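PDB 2DT8: DegV family protein from Thermus thermophilus, which binds a long-chain fatty acid, here palmitic acid, in a pocket of its interior, and also carries a zinc site, though its cellular role is not established. Local coordinates for residues 150-158 and 211-222; 81-92 and 108-118. All blocks are in the same frame, centred on the assembly; numbering follows the deposited sequence.

Interaction 1: residues 150-158 and 211-222; sequences RRDHFVRFS and ILKAFRAWAEGR. With PLM (palmitic acid), chain C.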
loop_
_atom_site.group_PDB
_atom_site.type_symbol
_atom_site.label_atom_id
_atom_site.label_comp_id
_atom_site.label_asym_id
_atom_site.label_seq_id
_atom_site.Cartn_x
_atom_site.Cartn_y
_atom_site.Cartn_z
ATOM N N ARG A 150 6.305 5.762 9.754
ATOM C CA ARG A 150 5.547 6.738 8.986
ATOM C C ARG A 150 6.468 7.885 8.541
ATOM O O ARG A 150 6.429 8.335 7.386
ATOM C CB ARG A 150 4.400 7.303 9.831
ATOM C CG ARG A 150 3.572 8.368 9.092
ATOM C CD ARG A 150 2.645 9.125 10.031
ATOM N NE ARG A 150 3.350 10.042 10.928
ATOM C CZ ARG A 150 3.878 11.210 10.556
ATOM N NH1 ARG A 150 3.798 11.624 9.295
ATOM N NH2 ARG A 150 4.485 11.979 11.453
ATOM N N ARG A 151 7.348 8.333 9.446
ATOM C CA ARG A 151 8.240 9.453 9.161
ATOM C C ARG A 151 9.456 9.118 8.301
ATOM O O ARG A 151 9.940 9.963 7.540
ATOM C CB ARG A 151 8.743 10.058 10.476
ATOM C CG ARG A 151 7.651 10.684 11.336
ATOM C CD ARG A 151 8.213 11.207 12.660
ATOM N NE ARG A 151 9.311 12.150 12.456
ATOM C CZ ARG A 151 9.589 13.166 13.272
ATOM N NH1 ARG A 151 8.805 13.423 14.315
ATOM N NH2 ARG A 151 10.650 13.926 13.041
ATOM N N ASP A 152 9.883 7.831 8.472
ATOM C CA ASP A 152 11.070 7.370 7.778
ATOM C C ASP A 152 10.893 6.064 7.006
ATOM O O ASP A 152 11.056 4.973 7.548
ATOM C CB ASP A 152 12.209 7.237 8.804
ATOM C CG ASP A 152 13.515 6.732 8.197
ATOM O OD1 ASP A 152 13.810 7.073 7.034
ATOM O OD2 ASP A 152 14.264 6.005 8.896
ATOM N N HIS A 153 10.508 6.187 5.743
ATOM C CA HIS A 153 10.394 5.021 4.879
ATOM C C HIS A 153 10.645 5.474 3.451
ATOM O O HIS A 153 10.816 6.670 3.170
ATOM C CB HIS A 153 9.050 4.274 5.033
ATOM C CG HIS A 153 7.848 5.022 4.549
ATOM N ND1 HIS A 153 7.006 5.703 5.402
ATOM C CD2 HIS A 153 7.294 5.117 3.317
ATOM C CE1 HIS A 153 5.981 6.180 4.716
ATOM N NE2 HIS A 153 6.132 5.838 3.449
ATOM N N PHE A 154 10.718 4.504 2.554
ATOM C CA PHE A 154 11.012 4.784 1.168
ATOM C C PHE A 154 9.962 4.202 0.244
ATOM O O PHE A 154 9.435 3.130 0.507
ATOM C CB PHE A 154 12.360 4.148 0.819
ATOM C CG PHE A 154 12.775 4.343 -0.600
ATOM C CD1 PHE A 154 13.423 5.507 -0.982
ATOM C CD2 PHE A 154 12.502 3.370 -1.563
ATOM C CE1 PHE A 154 13.808 5.707 -2.308
ATOM C CE2 PHE A 154 12.883 3.566 -2.889
ATOM C CZ PHE A 154 13.534 4.733 -3.256
ATOM N N VAL A 155 9.657 4.935 -0.821
ATOM C CA VAL A 155 8.749 4.435 -1.841
ATOM C C VAL A 155 8.961 5.122 -3.180
ATOM O O VAL A 155 9.100 6.343 -3.260
ATOM C CB VAL A 155 7.237 4.543 -1.443
ATOM C CG1 VAL A 155 6.881 5.961 -1.004
ATOM C CG2 VAL A 155 6.361 4.114 -2.639
ATOM N N ARG A 156 9.042 4.308 -4.229
ATOM C CA ARG A 156 9.148 4.803 -5.590
ATOM C C ARG A 156 8.346 3.863 -6.462
ATOM O O ARG A 156 8.344 2.651 -6.247
ATOM C CB ARG A 156 10.594 4.798 -6.099
ATOM C CG ARG A 156 11.470 5.915 -5.564
ATOM C CD ARG A 156 10.995 7.288 -6.018
ATOM N NE ARG A 156 11.927 8.343 -5.606
ATOM C CZ ARG A 156 12.019 8.830 -4.372
ATOM N NH1 ARG A 156 11.238 8.369 -3.404
ATOM N NH2 ARG A 156 12.899 9.789 -4.095
ATOM N N PHE A 157 7.651 4.420 -7.440
ATOM C CA PHE A 157 6.921 3.583 -8.381
ATOM C C PHE A 157 6.746 4.307 -9.700
ATOM O O PHE A 157 6.907 5.527 -9.788
ATOM C CB PHE A 157 5.549 3.135 -7.832
ATOM C CG PHE A 157 4.535 4.244 -7.669
ATOM C CD1 PHE A 157 4.575 5.101 -6.565
ATOM C CD2 PHE A 157 3.498 4.392 -8.589
ATOM C CE1 PHE A 157 3.585 6.080 -6.381
ATOM C CE2 PHE A 157 2.507 5.368 -8.416
ATOM C CZ PHE A 157 2.552 6.218 -7.304
ATOM N N SER A 158 6.470 3.532 -10.742
ATOM C CA SER A 158 6.208 4.085 -12.064
ATOM C C SER A 158 4.891 3.474 -12.536
ATOM O O SER A 158 4.418 2.477 -11.973
ATOM C CB SER A 158 7.343 3.738 -13.027
ATOM O OG SER A 158 7.199 4.429 -14.261
ATOM N N ILE A 211 15.392 5.186 -9.872
ATOM C CA ILE A 211 14.740 4.722 -8.664
ATOM C C ILE A 211 15.826 4.146 -7.719
ATOM O O ILE A 211 15.845 4.397 -6.511
ATOM C CB ILE A 211 13.678 3.531 -8.896
ATOM C CG1 ILE A 211 12.405 4.117 -9.514
ATOM C CG2 ILE A 211 13.356 2.773 -7.600
ATOM C CD1 ILE A 211 11.419 3.058 -9.984
ATOM N N LEU A 212 16.863 3.495 -8.338
ATOM C CA LEU A 212 17.931 2.926 -7.511
ATOM C C LEU A 212 18.855 4.034 -6.974
ATOM O O LEU A 212 19.364 3.931 -5.851
ATOM C CB LEU A 212 18.739 1.900 -8.314
ATOM C CG LEU A 212 19.726 1.058 -7.502
ATOM C CD1 LEU A 212 18.987 0.004 -6.688
ATOM C CD2 LEU A 212 20.713 0.404 -8.445
ATOM N N LYS A 213 18.945 5.098 -7.728
ATOM C CA LYS A 213 19.719 6.244 -7.272
ATOM C C LYS A 213 19.057 6.811 -6.012
ATOM O O LYS A 213 19.730 7.091 -5.018
ATOM C CB LYS A 213 19.768 7.322 -8.363
ATOM C CG LYS A 213 20.431 8.622 -7.915
ATOM C CD LYS A 213 20.417 9.671 -9.028
ATOM C CE LYS A 213 20.963 11.009 -8.541
ATOM N NZ LYS A 213 20.966 12.038 -9.628
ATOM N N ALA A 214 17.740 6.983 -6.062
ATOM C CA ALA A 214 16.991 7.511 -4.922
ATOM C C ALA A 214 17.096 6.558 -3.736
ATOM O O ALA A 214 17.254 6.988 -2.589
ATOM C CB ALA A 214 15.526 7.708 -5.301
ATOM N N PHE A 215 17.003 5.261 -4.013
ATOM C CA PHE A 215 17.086 4.252 -2.969
ATOM C C PHE A 215 18.432 4.251 -2.260
ATOM O O PHE A 215 18.491 4.178 -1.030
ATOM C CB PHE A 215 16.827 2.863 -3.549
ATOM C CG PHE A 215 16.868 1.764 -2.528
ATOM C CD1 PHE A 215 15.978 1.758 -1.454
ATOM C CD2 PHE A 215 17.789 0.728 -2.639
ATOM C CE1 PHE A 215 16.005 0.733 -0.509
ATOM C CE2 PHE A 215 17.821 -0.303 -1.698
ATOM C CZ PHE A 215 16.930 -0.300 -0.636
ATOM N N ARG A 216 19.512 4.315 -3.029
ATOM C CA ARG A 216 20.839 4.331 -2.428
ATOM C C ARG A 216 21.002 5.557 -1.527
ATOM O O ARG A 216 21.559 5.455 -0.432
ATOM C CB ARG A 216 21.919 4.326 -3.512
ATOM C CG ARG A 216 22.139 2.972 -4.168
ATOM C CD ARG A 216 23.244 3.069 -5.218
ATOM N NE ARG A 216 23.508 1.802 -5.898
ATOM C CZ ARG A 216 24.208 0.798 -5.376
ATOM N NH1 ARG A 216 24.723 0.902 -4.159
ATOM N NH2 ARG A 216 24.396 -0.312 -6.079
ATOM N N ALA A 217 20.518 6.707 -1.988
ATOM C CA ALA A 217 20.600 7.939 -1.206
ATOM C C ALA A 217 19.838 7.770 0.109
ATOM O O ALA A 217 20.339 8.129 1.178
ATOM C CB ALA A 217 20.028 9.105 -1.994
ATOM N N TRP A 218 18.628 7.220 0.031
ATOM C CA TRP A 218 17.815 6.990 1.227
ATOM C C TRP A 218 18.432 5.931 2.150
ATOM O O TRP A 218 18.368 6.049 3.380
ATOM C CB TRP A 218 16.404 6.527 0.830
ATOM C CG TRP A 218 15.570 6.080 1.990
ATOM C CD1 TRP A 218 14.798 6.866 2.800
ATOM C CD2 TRP A 218 15.482 4.753 2.517
ATOM N NE1 TRP A 218 14.238 6.109 3.795
ATOM C CE2 TRP A 218 14.633 4.805 3.646
ATOM C CE3 TRP A 218 16.026 3.516 2.139
ATOM C CZ2 TRP A 218 14.336 3.680 4.415
ATOM C CZ3 TRP A 218 15.730 2.393 2.902
ATOM C CH2 TRP A 218 14.884 2.482 4.027
ATOM N N ALA A 219 19.030 4.901 1.553
ATOM C CA ALA A 219 19.616 3.777 2.290
ATOM C C ALA A 219 20.867 4.065 3.120
ATOM O O ALA A 219 21.230 3.263 3.989
ATOM C CB ALA A 219 19.917 2.632 1.313
ATOM N N GLU A 220 21.461 5.152 2.914
ATOM C CA GLU A 220 22.704 5.475 3.613
ATOM C C GLU A 220 22.656 5.261 5.127
ATOM O O GLU A 220 21.837 5.851 5.826
ATOM C CB GLU A 220 23.099 6.919 3.313
ATOM C CG GLU A 220 24.526 7.266 3.690
ATOM C CD GLU A 220 25.528 6.632 2.752
ATOM O OE1 GLU A 220 25.157 6.364 1.591
ATOM O OE2 GLU A 220 26.686 6.410 3.168
ATOM N N GLY A 221 23.734 4.647 5.573
ATOM C CA GLY A 221 23.840 4.377 7.001
ATOM C C GLY A 221 22.967 3.294 7.617
ATOM O O GLY A 221 23.093 3.004 8.806
ATOM N N ARG A 222 22.091 2.677 6.831
ATOM C CA ARG A 222 21.206 1.651 7.365
ATOM C C ARG A 222 21.826 0.256 7.287
ATOM O O ARG A 222 22.380 -0.140 6.258
ATOM C CB ARG A 222 19.862 1.698 6.621
ATOM C CG ARG A 222 19.168 3.065 6.696
ATOM C CD ARG A 222 17.968 3.150 5.749
ATOM N NE ARG A 222 17.569 4.535 5.518
ATOM C CZ ARG A 222 16.758 5.232 6.311
ATOM N NH1 ARG A 222 16.241 4.669 7.393
ATOM N NH2 ARG A 222 16.476 6.496 6.022
HETATM C C1 PLM C . -11.306 4.087 -1.830
HETATM O O1 PLM C . -11.450 4.741 -0.675
HETATM O O2 PLM C . -12.231 4.047 -2.614
HETATM C C2 PLM C . -9.991 3.408 -2.153
HETATM C C3 PLM C . -9.031 4.440 -2.753
HETATM C C4 PLM C . -7.708 3.773 -3.137
HETATM C C5 PLM C . -6.758 4.833 -3.692
HETATM C C6 PLM C . -5.394 4.215 -3.995
HETATM C C7 PLM C . -4.493 5.283 -4.581
HETATM C C8 PLM C . -3.082 4.758 -4.701
HETATM C C9 PLM C . -2.158 5.944 -4.969
HETATM C CA PLM C . -0.903 5.467 -5.672
HETATM C CB PLM C . 0.078 4.999 -4.613
HETATM C CC PLM C . 0.209 3.489 -4.695
HETATM C CD PLM C . 1.671 3.132 -4.887
HETATM C CE PLM C . 1.782 1.632 -5.153
HETATM C CF PLM C . 3.242 1.268 -5.461
HETATM C CG PLM C . 4.039 1.188 -4.158
HETATM O O HOH W 1 13.445 8.852 5.079
#
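Phe154 is the bump of strand 154-158 that fills the hollow made by Ala214, Phe215 and Trp218 on helix 211-219. Its CG stands anti to the backbone N (chi1 179°), which carries the ring out to the helix, where CZ rests 3.6 Å from Phe215 N. The edge of the Phe215 ring is turned to one face of Phe154 in a T-shaped pair. Nearer the backbone, Phe154 CB sits over the centre of the Trp218 indole, a CH-pi contact 3.7 Å from the centroid of the five-membered ring. The indole is thus sandwiched, since Arg222 NE lies over its opposite face. Arg222 NE also donates to Trp218 O at 2.7 Å, which fixes the guanidinium and presents its end to Asp152. An end-on, two-nitrogen salt bridge follows: NH1 meets Asp152 OD2 at 2.8 Å, nearly straight (169°) and in the guanidinium plane, whereas NH2 meets OD1 at 2.9 Å in a bent bond tilted out of it. At the other end Arg156 CB slides past Ile211 CG2, 3.7 Å away, while its chain bends at chi2 and brings NH2 to 3.6 Å from Ala214 CB. Phe157, pointing away from the helix, lays its ring against the fatty acid chain. Phe275, on the adjacent strand 273-279, extends the aromatic cluster. With the strand and helix axes 9.3 Å apart and antiparallel at 178°, this is the helix-on-sheet packing of an alpha/beta domain.

Interaction 2: residues 81-92 and 108-118; sequences DHVLSLHISGKL and GRVTVVDTQAA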
loop_
_atom_site.group_PDB
_atom_site.type_symbol
_atom_site.label_atom_id
_atom_site.label_comp_id
_atom_site.label_asym_id
_atom_site.label_seq_id
_atom_site.Cartn_x
_atom_site.Cartn_y
_atom_site.Cartn_z
ATOM N N ASP A 81 -8.168 -7.639 24.098
ATOM C CA ASP A 81 -8.416 -6.488 24.950
ATOM C C ASP A 81 -8.362 -5.188 24.165
ATOM O O ASP A 81 -8.928 -4.181 24.582
ATOM C CB ASP A 81 -7.361 -6.412 26.056
ATOM C CG ASP A 81 -7.340 -7.642 26.927
ATOM O OD1 ASP A 81 -8.388 -7.958 27.525
ATOM O OD2 ASP A 81 -6.276 -8.289 27.012
ATOM N N HIS A 82 -7.688 -5.218 23.022
ATOM C CA HIS A 82 -7.513 -4.007 22.237
ATOM C C HIS A 82 -7.289 -4.348 20.771
ATOM O O HIS A 82 -6.766 -5.419 20.451
ATOM C CB HIS A 82 -6.292 -3.241 22.774
ATOM C CG HIS A 82 -6.230 -1.805 22.353
ATOM N ND1 HIS A 82 -6.782 -0.790 23.104
ATOM C CD2 HIS A 82 -5.690 -1.213 21.259
ATOM C CE1 HIS A 82 -6.583 0.366 22.493
ATOM N NE2 HIS A 82 -5.924 0.137 21.372
ATOM N N VAL A 83 -7.686 -3.427 19.896
ATOM C CA VAL A 83 -7.512 -3.599 18.460
ATOM C C VAL A 83 -6.649 -2.472 17.907
ATOM O O VAL A 83 -6.894 -1.292 18.179
ATOM C CB VAL A 83 -8.870 -3.567 17.716
ATOM C CG1 VAL A 83 -8.644 -3.513 16.198
ATOM C CG2 VAL A 83 -9.673 -4.807 18.050
ATOM N N LEU A 84 -5.614 -2.842 17.158
ATOM C CA LEU A 84 -4.746 -1.866 16.518
ATOM C C LEU A 84 -5.151 -1.995 15.047
ATOM O O LEU A 84 -4.981 -3.065 14.449
ATOM C CB LEU A 84 -3.279 -2.238 16.743
ATOM C CG LEU A 84 -2.254 -1.361 16.028
ATOM C CD1 LEU A 84 -2.458 0.103 16.400
ATOM C CD2 LEU A 84 -0.850 -1.820 16.429
ATOM N N SER A 85 -5.705 -0.917 14.492
ATOM C CA SER A 85 -6.235 -0.881 13.123
ATOM C C SER A 85 -5.377 0.027 12.235
ATOM O O SER A 85 -5.380 1.249 12.407
ATOM C CB SER A 85 -7.678 -0.358 13.205
ATOM O OG SER A 85 -8.527 -0.895 12.197
ATOM N N LEU A 86 -4.649 -0.573 11.292
ATOM C CA LEU A 86 -3.728 0.129 10.386
ATOM C C LEU A 86 -4.335 0.253 8.988
ATOM O O LEU A 86 -4.793 -0.713 8.393
ATOM C CB LEU A 86 -2.396 -0.621 10.299
ATOM C CG LEU A 86 -1.379 -0.261 11.384
ATOM C CD1 LEU A 86 -1.974 -0.471 12.756
ATOM C CD2 LEU A 86 -0.123 -1.096 11.206
ATOM N N HIS A 87 -4.291 1.509 8.506
ATOM C CA HIS A 87 -4.855 1.742 7.190
ATOM C C HIS A 87 -4.243 2.687 6.102
ATOM O O HIS A 87 -3.391 3.516 6.397
ATOM C CB HIS A 87 -6.270 2.292 7.464
ATOM C CG HIS A 87 -7.053 1.235 8.197
ATOM N ND1 HIS A 87 -7.528 0.113 7.602
ATOM C CD2 HIS A 87 -7.415 1.207 9.549
ATOM C CE1 HIS A 87 -8.158 -0.575 8.574
ATOM N NE2 HIS A 87 -8.108 0.057 9.749
ATOM N N ILE A 88 -4.747 2.502 4.869
ATOM C CA ILE A 88 -4.200 3.304 3.793
ATOM C C ILE A 88 -4.397 4.762 4.191
ATOM O O ILE A 88 -5.320 5.134 4.924
ATOM C CB ILE A 88 -5.071 2.923 2.581
ATOM C CG1 ILE A 88 -4.756 3.866 1.420
ATOM C CG2 ILE A 88 -6.583 2.981 2.917
ATOM C CD1 ILE A 88 -5.365 3.384 0.088
ATOM N N SER A 89 -3.518 5.582 3.638
ATOM C CA SER A 89 -3.518 7.024 3.822
ATOM C C SER A 89 -4.895 7.682 3.805
ATOM O O SER A 89 -5.699 7.466 2.889
ATOM C CB SER A 89 -2.665 7.670 2.733
ATOM O OG SER A 89 -2.748 9.082 2.802
ATOM N N GLY A 90 -5.143 8.516 4.813
ATOM C CA GLY A 90 -6.397 9.241 4.896
ATOM C C GLY A 90 -6.659 10.254 3.779
ATOM O O GLY A 90 -7.766 10.741 3.592
ATOM N N LYS A 91 -5.556 10.541 3.061
ATOM C CA LYS A 91 -5.695 11.480 1.965
ATOM C C LYS A 91 -5.989 10.795 0.598
ATOM O O LYS A 91 -6.285 11.398 -0.425
ATOM C CB LYS A 91 -4.352 12.245 1.697
ATOM C CG LYS A 91 -3.826 12.980 2.919
ATOM C CD LYS A 91 -4.558 14.303 3.077
ATOM C CE LYS A 91 -4.074 15.083 4.284
ATOM N NZ LYS A 91 -5.174 15.936 4.808
ATOM N N LEU A 92 -5.949 9.456 0.718
ATOM C CA LEU A 92 -6.164 8.666 -0.478
ATOM C C LEU A 92 -7.519 7.948 -0.379
ATOM O O LEU A 92 -8.085 7.519 -1.392
ATOM C CB LEU A 92 -5.081 7.581 -0.691
ATOM C CG LEU A 92 -3.623 8.014 -0.854
ATOM C CD1 LEU A 92 -2.743 6.770 -0.996
ATOM C CD2 LEU A 92 -3.478 8.925 -2.076
ATOM N N GLY A 108 -11.882 3.448 24.008
ATOM C CA GLY A 108 -10.763 2.911 24.755
ATOM C C GLY A 108 -10.118 1.614 24.260
ATOM O O GLY A 108 -8.998 1.270 24.615
ATOM N N ARG A 109 -10.923 0.903 23.451
ATOM C CA ARG A 109 -10.395 -0.323 22.885
ATOM C C ARG A 109 -9.908 -0.478 21.484
ATOM O O ARG A 109 -9.576 -1.581 21.069
ATOM C CB ARG A 109 -11.538 -1.217 23.227
ATOM C CG ARG A 109 -11.741 -1.500 24.724
ATOM C CD ARG A 109 -12.605 -2.730 24.937
ATOM N NE ARG A 109 -13.979 -2.510 24.508
ATOM C CZ ARG A 109 -14.858 -3.485 24.288
ATOM N NH1 ARG A 109 -14.486 -4.755 24.374
ATOM N NH2 ARG A 109 -16.111 -3.181 23.976
ATOM N N VAL A 110 -9.872 0.660 20.768
ATOM C CA VAL A 110 -9.433 0.572 19.388
ATOM C C VAL A 110 -8.572 1.761 19.059
ATOM O O VAL A 110 -8.944 2.912 19.313
ATOM C CB VAL A 110 -10.642 0.547 18.434
ATOM C CG1 VAL A 110 -10.141 0.507 16.973
ATOM C CG2 VAL A 110 -11.528 -0.647 18.721
ATOM N N THR A 111 -7.405 1.490 18.485
ATOM C CA THR A 111 -6.513 2.558 18.059
ATOM C C THR A 111 -6.407 2.483 16.550
ATOM O O THR A 111 -5.953 1.479 15.999
ATOM C CB THR A 111 -5.110 2.408 18.666
ATOM O OG1 THR A 111 -5.203 2.440 20.097
ATOM C CG2 THR A 111 -4.201 3.543 18.193
ATOM N N VAL A 112 -6.841 3.543 15.878
ATOM C CA VAL A 112 -6.795 3.602 14.424
ATOM C C VAL A 112 -5.574 4.410 14.002
ATOM O O VAL A 112 -5.381 5.540 14.457
ATOM C CB VAL A 112 -8.066 4.275 13.869
ATOM C CG1 VAL A 112 -7.986 4.390 12.346
ATOM C CG2 VAL A 112 -9.298 3.476 14.288
ATOM N N VAL A 113 -4.750 3.824 13.138
ATOM C CA VAL A 113 -3.537 4.470 12.650
ATOM C C VAL A 113 -3.557 4.721 11.142
ATOM O O VAL A 113 -3.755 3.790 10.349
ATOM C CB VAL A 113 -2.287 3.598 12.978
ATOM C CG1 VAL A 113 -1.028 4.272 12.451
ATOM C CG2 VAL A 113 -2.180 3.358 14.491
ATOM N N ASP A 114 -3.360 5.981 10.762
ATOM C CA ASP A 114 -3.284 6.391 9.364
ATOM C C ASP A 114 -1.798 6.240 9.045
ATOM O O ASP A 114 -0.966 7.006 9.541
ATOM C CB ASP A 114 -3.718 7.858 9.230
ATOM C CG ASP A 114 -3.664 8.356 7.800
ATOM O OD1 ASP A 114 -2.963 7.735 6.983
ATOM O OD2 ASP A 114 -4.305 9.385 7.495
ATOM N N THR A 115 -1.464 5.240 8.231
ATOM C CA THR A 115 -0.074 4.964 7.880
ATOM C C THR A 115 0.520 5.904 6.850
ATOM O O THR A 115 1.737 5.916 6.659
ATOM C CB THR A 115 0.090 3.560 7.291
ATOM O OG1 THR A 115 -0.652 3.485 6.062
ATOM C CG2 THR A 115 -0.396 2.492 8.273
ATOM N N GLN A 116 -0.330 6.677 6.179
ATOM C CA GLN A 116 0.113 7.583 5.115
ATOM C C GLN A 116 0.781 6.797 3.987
ATOM O O GLN A 116 1.609 7.324 3.243
ATOM C CB GLN A 116 1.077 8.656 5.641
ATOM C CG GLN A 116 0.409 9.664 6.579
ATOM C CD GLN A 116 1.283 10.866 6.841
ATOM O OE1 GLN A 116 2.497 10.750 6.906
ATOM N NE2 GLN A 116 0.664 12.033 7.007
ATOM N N ALA A 117 0.392 5.533 3.865
ATOM C CA ALA A 117 0.946 4.670 2.830
ATOM C C ALA A 117 -0.163 3.945 2.080
ATOM O O ALA A 117 -1.351 4.137 2.352
ATOM C CB ALA A 117 1.904 3.661 3.449
ATOM N N ALA A 118 0.234 3.092 1.142
ATOM C CA ALA A 118 -0.722 2.329 0.348
ATOM C C ALA A 118 -0.101 0.983 -0.038
ATOM O O ALA A 118 1.119 0.837 -0.016
ATOM C CB ALA A 118 -1.093 3.127 -0.916
HETATM O O HOH W 2 -7.579 -0.730 25.817
#
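Strands 82-87 and 110-114 are the two parallel strands of a beta-alpha-beta unit, joined through helix 95-103. The parallel pairing is borne out by an axis angle of 17° and by alternating bonds: Ser85 N donates to Thr111 O and Ser85 O receives Val113 N, at 2.8 Å and 2.7 Å respectively. At the start of the pair the His82 ring lies with one face over Arg109 O and reaches across to Thr111, whose OG1 is hydrogen-bonded to NE2 at 2.7 Å. A water at the ring's edge links His82 ND1 with Gly108 O, so both ring nitrogens have partners. Leu84 and Leu86 then share Val113 between them: Leu84 CD1 crosses to its CG2 at 3.8 Å, while Leu86 lies beside it and points the same way. On the face bearing these three, helix 139-151 covers Leu84 and Val113, and helix 120-135 covers Leu86 through Val126. On the side bearing Ser85, His87 NE2 is bonded to Ser85 OG, and His87 ND1 to Asp8.

Past the strands the chains stay joined. Thr115 OG1, placed between its backbone N and carbonyl carbon (chi1 63°), reaches His87 O from above the carbonyl plane at 2.8 Å, and Thr115 N also donates to that oxygen. Asp114 OD2 takes Gly90 N at 2.9 Å, while OD1 accepts Gln116 N in an Asx turn. Ser89 N closes the run on Ala117 O. Beyond it Leu92 CD1 packs on Ala118 CB, and Ile88 and Ala118 touch the palmitic acid. The chemistry implies that the backbone ladder continues past the strands, where Thr115 OG1 and the Asp114 carboxylate add to it and shape the two turns beside the lipid.

Interaction 2 is complete before interaction 1 begins along the chain, and their centres lie about 23 Å apart. They belong to different sheets: strands 82-87 and 110-114 to the mixed sheet that includes strand 3-8, strand 154-158 to the four-stranded sheet with strand 273-279. Helix 139-151 bridges them, because it packs on Leu84 and Val113 and its last turn enters interaction 1. The two meet directly where Arg150 NH1 approaches Gln116 OE1 at 2.9 Å, a probable hydrogen bond, and where Arg150 CG packs on Thr115 O. Both also touch palmitic acid, through Ile88 and Ala118 and through Val155 and Phe157, consistent with a lipid pocket between the two sheets.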